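Local coordinates for protein beta-N-acetylhexosaminidase (Thermotoga neapolitana, PDB 5C0Q) that probably hydrolyses terminal non-reducing N-acetyl-D-hexosamine residues from N-acetyl-beta-D-hexosaminides, as a glycosidase of glycosyl hydrolase family 3, at residues 256-261 with 282-287; 365-370 with 448-453. All blocks are in the same frame, centred on the assembly; numbering follows the deposited sequence.

Interaction 1 of 2, residues 256-261 with 282-287; sequences FSVEEA and PVYYES. With ZN (zinc ion), chain V.
Val258 lies over one face of the Tyr284 ring where two helices of the N-terminal TIM-barrel domain, 258-267 and 281-293, pack near the protein surface. The touch is a CH-pi contact: CG1 of Val258 stands 3.8 Å from the centroid of the Tyr284 ring and 13° off its normal, so the methyl is almost centred on the ring. Both branches of the valine are used. CG1 is turned anti to the backbone N (chi1 164°), which carries it over the middle of the ring, while CG2 reaches the phenol end, 3.8 Å from Tyr284 OH. CG1 also meets a second valine, Val283 CG1, at 4.0 Å, and so rests in the angle between the Tyr284 face and the Val283 branch, which are neighbours on the same helix. Tyr284 itself is buried, its side chain touching Phe9 of strand 9-13 and Val262 one turn further along the facing helix.

One turn beyond Tyr284, Ser287 points its CB toward the other helix and brings OG to 3.5 Å from Glu259 CA, a van der Waals approach with no hydrogen bond between the segments. The start of helix 258-267 is fixed by a capping box: Glu260 N donates to Ser257 OG at 2.7 Å, and Ser257 N donates back to the anti lone pair of Glu260 OE1. That closure holds the first turn, from which Val258 projects. On helix 281-293, Glu286 binds a zinc ion together with Lys289, and the bond from Glu286 OE2 to the zinc is 2.2 Å long.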
loop_
_atom_site.group_PDB
_atom_site.type_symbol
_atom_site.label_atom_id
_atom_site.label_comp_id
_atom_site.label_asym_id
_atom_site.label_seq_id
_atom_site.Cartn_x
_atom_site.Cartn_y
_atom_site.Cartn_z
ATOM N N PHE B 256 -17.106 34.086 -10.629
ATOM C CA PHE B 256 -16.818 34.150 -12.037
ATOM C C PHE B 256 -17.683 33.141 -12.719
ATOM O O PHE B 256 -18.091 32.179 -12.118
ATOM C CB PHE B 256 -15.326 33.863 -12.314
ATOM C CG PHE B 256 -14.409 34.842 -11.684
ATOM C CD1 PHE B 256 -14.064 34.729 -10.364
ATOM C CD2 PHE B 256 -13.947 35.925 -12.388
ATOM C CE1 PHE B 256 -13.256 35.670 -9.765
ATOM C CE2 PHE B 256 -13.136 36.845 -11.803
ATOM C CZ PHE B 256 -12.789 36.717 -10.489
ATOM N N SER B 257 -17.966 33.355 -13.982
ATOM C CA SER B 257 -18.707 32.394 -14.756
ATOM C C SER B 257 -17.729 31.356 -15.247
ATOM O O SER B 257 -16.518 31.582 -15.233
ATOM C CB SER B 257 -19.371 33.054 -15.946
ATOM O OG SER B 257 -18.417 33.185 -16.982
ATOM N N VAL B 258 -18.251 30.216 -15.671
ATOM C CA VAL B 258 -17.434 29.182 -16.283
ATOM C C VAL B 258 -16.662 29.772 -17.456
ATOM O O VAL B 258 -15.484 29.534 -17.626
ATOM C CB VAL B 258 -18.308 27.969 -16.730
ATOM C CG1 VAL B 258 -17.570 27.053 -17.708
ATOM C CG2 VAL B 258 -18.801 27.208 -15.516
ATOM N N GLU B 259 -17.317 30.611 -18.224
ATOM C CA GLU B 259 -16.695 31.185 -19.400
ATOM C C GLU B 259 -15.669 32.264 -18.995
ATOM O O GLU B 259 -14.642 32.420 -19.642
ATOM C CB GLU B 259 -17.774 31.754 -20.319
ATOM C CG GLU B 259 -17.269 32.469 -21.552
ATOM C CD GLU B 259 -18.393 33.119 -22.354
ATOM O OE1 GLU B 259 -18.149 34.156 -23.008
ATOM O OE2 GLU B 259 -19.524 32.590 -22.335
ATOM N N GLU B 260 -15.908 32.967 -17.895
ATOM C CA GLU B 260 -14.922 33.946 -17.468
ATOM C C GLU B 260 -13.660 33.221 -16.978
ATOM O O GLU B 260 -12.533 33.586 -17.337
ATOM C CB GLU B 260 -15.494 34.864 -16.376
ATOM C CG GLU B 260 -16.594 35.812 -16.849
ATOM C CD GLU B 260 -17.197 36.693 -15.749
ATOM O OE1 GLU B 260 -17.653 36.185 -14.718
ATOM O OE2 GLU B 260 -17.227 37.925 -15.917
ATOM N N ALA B 261 -13.856 32.134 -16.237
ATOM C CA ALA B 261 -12.749 31.418 -15.631
ATOM C C ALA B 261 -11.855 30.795 -16.663
ATOM O O ALA B 261 -10.645 30.899 -16.588
ATOM C CB ALA B 261 -13.257 30.371 -14.688
ATOM N N PRO B 282 -17.873 18.363 -20.176
ATOM C CA PRO B 282 -18.562 18.837 -21.381
ATOM C C PRO B 282 -18.918 20.328 -21.326
ATOM O O PRO B 282 -18.794 20.990 -22.330
ATOM C CB PRO B 282 -19.823 17.969 -21.416
ATOM C CG PRO B 282 -19.495 16.817 -20.666
ATOM C CD PRO B 282 -18.609 17.237 -19.577
ATOM N N VAL B 283 -19.381 20.833 -20.194
ATOM C CA VAL B 283 -19.607 22.264 -20.057
ATOM C C VAL B 283 -18.347 23.115 -20.261
ATOM O O VAL B 283 -18.350 24.055 -21.031
ATOM C CB VAL B 283 -20.235 22.615 -18.720
ATOM C CG1 VAL B 283 -20.215 24.101 -18.517
ATOM C CG2 VAL B 283 -21.655 22.152 -18.724
ATOM N N TYR B 284 -17.270 22.795 -19.572
ATOM C CA TYR B 284 -16.051 23.572 -19.712
ATOM C C TYR B 284 -15.422 23.409 -21.068
ATOM O O TYR B 284 -14.876 24.344 -21.604
ATOM C CB TYR B 284 -15.042 23.173 -18.652
ATOM C CG TYR B 284 -15.363 23.700 -17.296
ATOM C CD1 TYR B 284 -16.353 23.124 -16.537
ATOM C CD2 TYR B 284 -14.675 24.795 -16.771
ATOM C CE1 TYR B 284 -16.645 23.596 -15.295
ATOM C CE2 TYR B 284 -14.963 25.276 -15.528
ATOM C CZ TYR B 284 -15.950 24.669 -14.791
ATOM O OH TYR B 284 -16.258 25.117 -13.537
ATOM N N TYR B 285 -15.488 22.211 -21.609
ATOM C CA TYR B 285 -14.904 21.921 -22.900
ATOM C C TYR B 285 -15.593 22.742 -23.955
ATOM O O TYR B 285 -14.954 23.218 -24.872
ATOM C CB TYR B 285 -15.008 20.431 -23.231
ATOM C CG TYR B 285 -14.349 19.991 -24.518
ATOM C CD1 TYR B 285 -14.990 20.146 -25.748
ATOM C CD2 TYR B 285 -13.090 19.399 -24.502
ATOM C CE1 TYR B 285 -14.391 19.747 -26.914
ATOM C CE2 TYR B 285 -12.485 18.983 -25.670
ATOM C CZ TYR B 285 -13.141 19.163 -26.868
ATOM O OH TYR B 285 -12.537 18.763 -28.024
ATOM N N GLU B 286 -16.908 22.875 -23.850
ATOM C CA GLU B 286 -17.649 23.518 -24.905
ATOM C C GLU B 286 -17.439 25.006 -24.794
ATOM O O GLU B 286 -17.271 25.712 -25.779
ATOM C CB GLU B 286 -19.131 23.192 -24.793
ATOM C CG GLU B 286 -19.772 22.886 -26.122
ATOM C CD GLU B 286 -19.341 21.525 -26.644
ATOM O OE1 GLU B 286 -18.976 20.663 -25.814
ATOM O OE2 GLU B 286 -19.350 21.313 -27.871
ATOM N N SER B 287 -17.383 25.450 -23.552
ATOM C CA SER B 287 -17.070 26.823 -23.224
ATOM C C SER B 287 -15.737 27.279 -23.803
ATOM O O SER B 287 -15.669 28.318 -24.445
ATOM C CB SER B 287 -17.088 26.982 -21.720
ATOM O OG SER B 287 -16.653 28.250 -21.374
HETATM ZN ZN ZN V . -18.056 19.628 -28.604
#

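Interaction 2 of 2, residues 365-370 with 448-453; sequences DDYDLI and HSTKPI. With ZN (zinc ion), chain N.
An ST turn leading into the N terminus of helix 452-463 meets the flank of helix 363-377 in the C-terminal domain, and the join is centred on Asp366. In the turn, Lys451 N donates to Ser449 OG at 3.1 Å and 168°, nearly straight. Thr450, between them, donates its hydroxyl to the carboxylate of Asp366, with Thr450 OG1 2.8 Å from Asp366 OD2. The donor comes to the anti side of that oxygen and lies 27° out of the carboxylate plane. With chi1 at 59°, Thr450 OG1 sits between its own backbone N and carbonyl carbon; CG2 of the same residue is thereby sent to the Tyr367 ring, 4.1 Å from CE1.

The Lys451 side chain, bent at chi2, slants across the carboxylate, and Lys451 CD comes within 3.8 Å of Asp366 OD2. Its ammonium makes a long salt bridge to that same oxygen, but its stronger polar partner is the carbonyl oxygen of Gly67 of the second subunit; Ser449 OG is hydrogen-bonded to the carbonyl oxygen of Pro79 of that subunit. Asp366 is buried, and the ammonium, though distant, would probably help to keep its carboxylate charged. Replacing Asp366 by an alanine takes away the carboxylate, and is likely to leave the Thr450 hydroxyl without this acceptor and the Lys451 ammonium without its long-range counter-charge.

One turn along helix 363-377 from Asp366 the contact turns apolar: Leu369 CD1 packs obliquely on Pro452 CG, and Tyr43 of helix 42-52 touches Pro452 as well. At the far end of 448-453, His448 ligates a zinc ion together with Glu334 of the same chain and Lys86 of the second subunit, through its NE2 atom.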
loop_
_atom_site.group_PDB
_atom_site.type_symbol
_atom_site.label_atom_id
_atom_site.label_comp_id
_atom_site.label_asym_id
_atom_site.label_seq_id
_atom_site.Cartn_x
_atom_site.Cartn_y
_atom_site.Cartn_z
ATOM N N ASP B 365 -13.415 -11.474 4.353
ATOM C CA ASP B 365 -13.698 -10.129 3.921
ATOM C C ASP B 365 -14.071 -10.071 2.447
ATOM O O ASP B 365 -14.826 -9.194 2.051
ATOM C CB ASP B 365 -12.521 -9.202 4.198
ATOM C CG ASP B 365 -12.116 -9.187 5.661
ATOM O OD1 ASP B 365 -12.842 -9.781 6.493
ATOM O OD2 ASP B 365 -11.078 -8.561 5.981
ATOM N N ASP B 366 -13.586 -11.017 1.645
ATOM C CA ASP B 366 -13.938 -11.049 0.228
ATOM C C ASP B 366 -15.428 -11.330 0.070
ATOM O O ASP B 366 -16.088 -10.776 -0.799
ATOM C CB ASP B 366 -13.137 -12.118 -0.525
ATOM C CG ASP B 366 -11.633 -11.867 -0.527
ATOM O OD1 ASP B 366 -11.191 -10.714 -0.350
ATOM O OD2 ASP B 366 -10.878 -12.847 -0.712
ATOM N N TYR B 367 -15.941 -12.210 0.925
ATOM C CA TYR B 367 -17.357 -12.550 0.929
ATOM C C TYR B 367 -18.218 -11.349 1.323
ATOM O O TYR B 367 -19.226 -11.112 0.716
ATOM C CB TYR B 367 -17.662 -13.738 1.867
ATOM C CG TYR B 367 -16.931 -15.022 1.558
ATOM C CD1 TYR B 367 -16.533 -15.330 0.277
ATOM C CD2 TYR B 367 -16.722 -15.972 2.542
ATOM C CE1 TYR B 367 -15.883 -16.508 -0.001
ATOM C CE2 TYR B 367 -16.100 -17.162 2.265
ATOM C CZ TYR B 367 -15.677 -17.426 1.002
ATOM O OH TYR B 367 -15.022 -18.609 0.744
ATOM N N ASP B 368 -17.835 -10.632 2.367
ATOM C CA ASP B 368 -18.539 -9.423 2.781
ATOM C C ASP B 368 -18.688 -8.372 1.662
ATOM O O ASP B 368 -19.627 -7.606 1.670
ATOM C CB ASP B 368 -17.839 -8.761 3.975
ATOM C CG ASP B 368 -17.952 -9.549 5.250
ATOM O OD1 ASP B 368 -18.857 -10.398 5.379
ATOM O OD2 ASP B 368 -17.120 -9.302 6.151
ATOM N N LEU B 369 -17.737 -8.317 0.736
ATOM C CA LEU B 369 -17.738 -7.327 -0.335
ATOM C C LEU B 369 -18.550 -7.698 -1.588
ATOM O O LEU B 369 -18.800 -6.859 -2.439
ATOM C CB LEU B 369 -16.301 -7.024 -0.729
ATOM C CG LEU B 369 -15.654 -5.961 0.154
ATOM C CD1 LEU B 369 -14.154 -5.875 -0.062
ATOM C CD2 LEU B 369 -16.330 -4.596 -0.033
ATOM N N ILE B 370 -18.935 -8.951 -1.718
ATOM C CA ILE B 370 -19.717 -9.379 -2.874
ATOM C C ILE B 370 -21.054 -8.599 -3.071
ATOM O O ILE B 370 -21.408 -8.278 -4.176
ATOM C CB ILE B 370 -19.986 -10.905 -2.807
ATOM C CG1 ILE B 370 -18.660 -11.670 -2.900
ATOM C CG2 ILE B 370 -20.904 -11.352 -3.924
ATOM C CD1 ILE B 370 -18.783 -13.208 -2.937
ATOM N N HIS B 448 -12.172 -18.632 -10.349
ATOM C CA HIS B 448 -10.849 -19.047 -9.915
ATOM C C HIS B 448 -10.312 -18.153 -8.817
ATOM O O HIS B 448 -9.131 -18.197 -8.529
ATOM C CB HIS B 448 -9.843 -19.076 -11.073
ATOM C CG HIS B 448 -10.231 -19.976 -12.198
ATOM N ND1 HIS B 448 -10.718 -19.503 -13.396
ATOM C CD2 HIS B 448 -10.225 -21.324 -12.300
ATOM C CE1 HIS B 448 -10.968 -20.522 -14.195
ATOM N NE2 HIS B 448 -10.672 -21.636 -13.557
ATOM N N SER B 449 -11.184 -17.357 -8.203
ATOM C CA SER B 449 -10.771 -16.421 -7.161
ATOM C C SER B 449 -11.927 -15.876 -6.338
ATOM O O SER B 449 -13.015 -15.728 -6.827
ATOM C CB SER B 449 -10.018 -15.259 -7.804
ATOM O OG SER B 449 -9.609 -14.318 -6.854
ATOM N N THR B 450 -11.673 -15.570 -5.082
ATOM C CA THR B 450 -12.651 -14.891 -4.254
ATOM C C THR B 450 -12.525 -13.351 -4.265
ATOM O O THR B 450 -13.298 -12.664 -3.620
ATOM C CB THR B 450 -12.544 -15.344 -2.812
ATOM O OG1 THR B 450 -11.223 -15.069 -2.352
ATOM C CG2 THR B 450 -12.798 -16.829 -2.695
ATOM N N LYS B 451 -11.569 -12.810 -4.992
ATOM C CA LYS B 451 -11.268 -11.402 -4.881
ATOM C C LYS B 451 -12.305 -10.505 -5.535
ATOM O O LYS B 451 -12.837 -10.830 -6.594
ATOM C CB LYS B 451 -9.899 -11.099 -5.488
ATOM C CG LYS B 451 -8.772 -11.806 -4.819
ATOM C CD LYS B 451 -8.642 -11.447 -3.404
ATOM C CE LYS B 451 -7.338 -11.922 -2.918
ATOM N NZ LYS B 451 -7.187 -11.848 -1.469
ATOM N N PRO B 452 -12.586 -9.368 -4.894
ATOM C CA PRO B 452 -13.565 -8.420 -5.422
ATOM C C PRO B 452 -13.380 -8.108 -6.902
ATOM O O PRO B 452 -14.376 -8.095 -7.595
ATOM C CB PRO B 452 -13.330 -7.179 -4.558
ATOM C CG PRO B 452 -12.862 -7.690 -3.288
ATOM C CD PRO B 452 -12.083 -8.959 -3.571
ATOM N N ILE B 453 -12.161 -7.944 -7.396
ATOM C CA ILE B 453 -11.963 -7.683 -8.815
ATOM C C ILE B 453 -12.419 -8.827 -9.744
ATOM O O ILE B 453 -12.904 -8.568 -10.861
ATOM C CB ILE B 453 -10.488 -7.312 -9.096
ATOM C CG1 ILE B 453 -10.265 -6.916 -10.551
ATOM C CG2 ILE B 453 -9.551 -8.441 -8.727
ATOM C CD1 ILE B 453 -11.123 -5.810 -11.072
HETATM ZN ZN ZN N . -10.672 -23.819 -14.425
#

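In the fold
From the N terminus, the chain first builds seven of the eight parallel strands of the barrel domain; interaction 1 then closes round the eighth, 273-275, as 256-261 and 282-287 bound a short loop of 20 residues. This ties together the helices preceding and following that strand. The chain then runs into the C-terminal domain, where interaction 2 closes a much longer loop of 77 residues, bringing helix 363-377 against the start of helix 452-463 after all the strands of the mixed sheet have been laid down. The two loops are in series and neither nest nor cross. The centres of interactions 1 and 2 are about 42 Å apart, on opposite sides of the chain's centre, and only interaction 2 borders the second subunit.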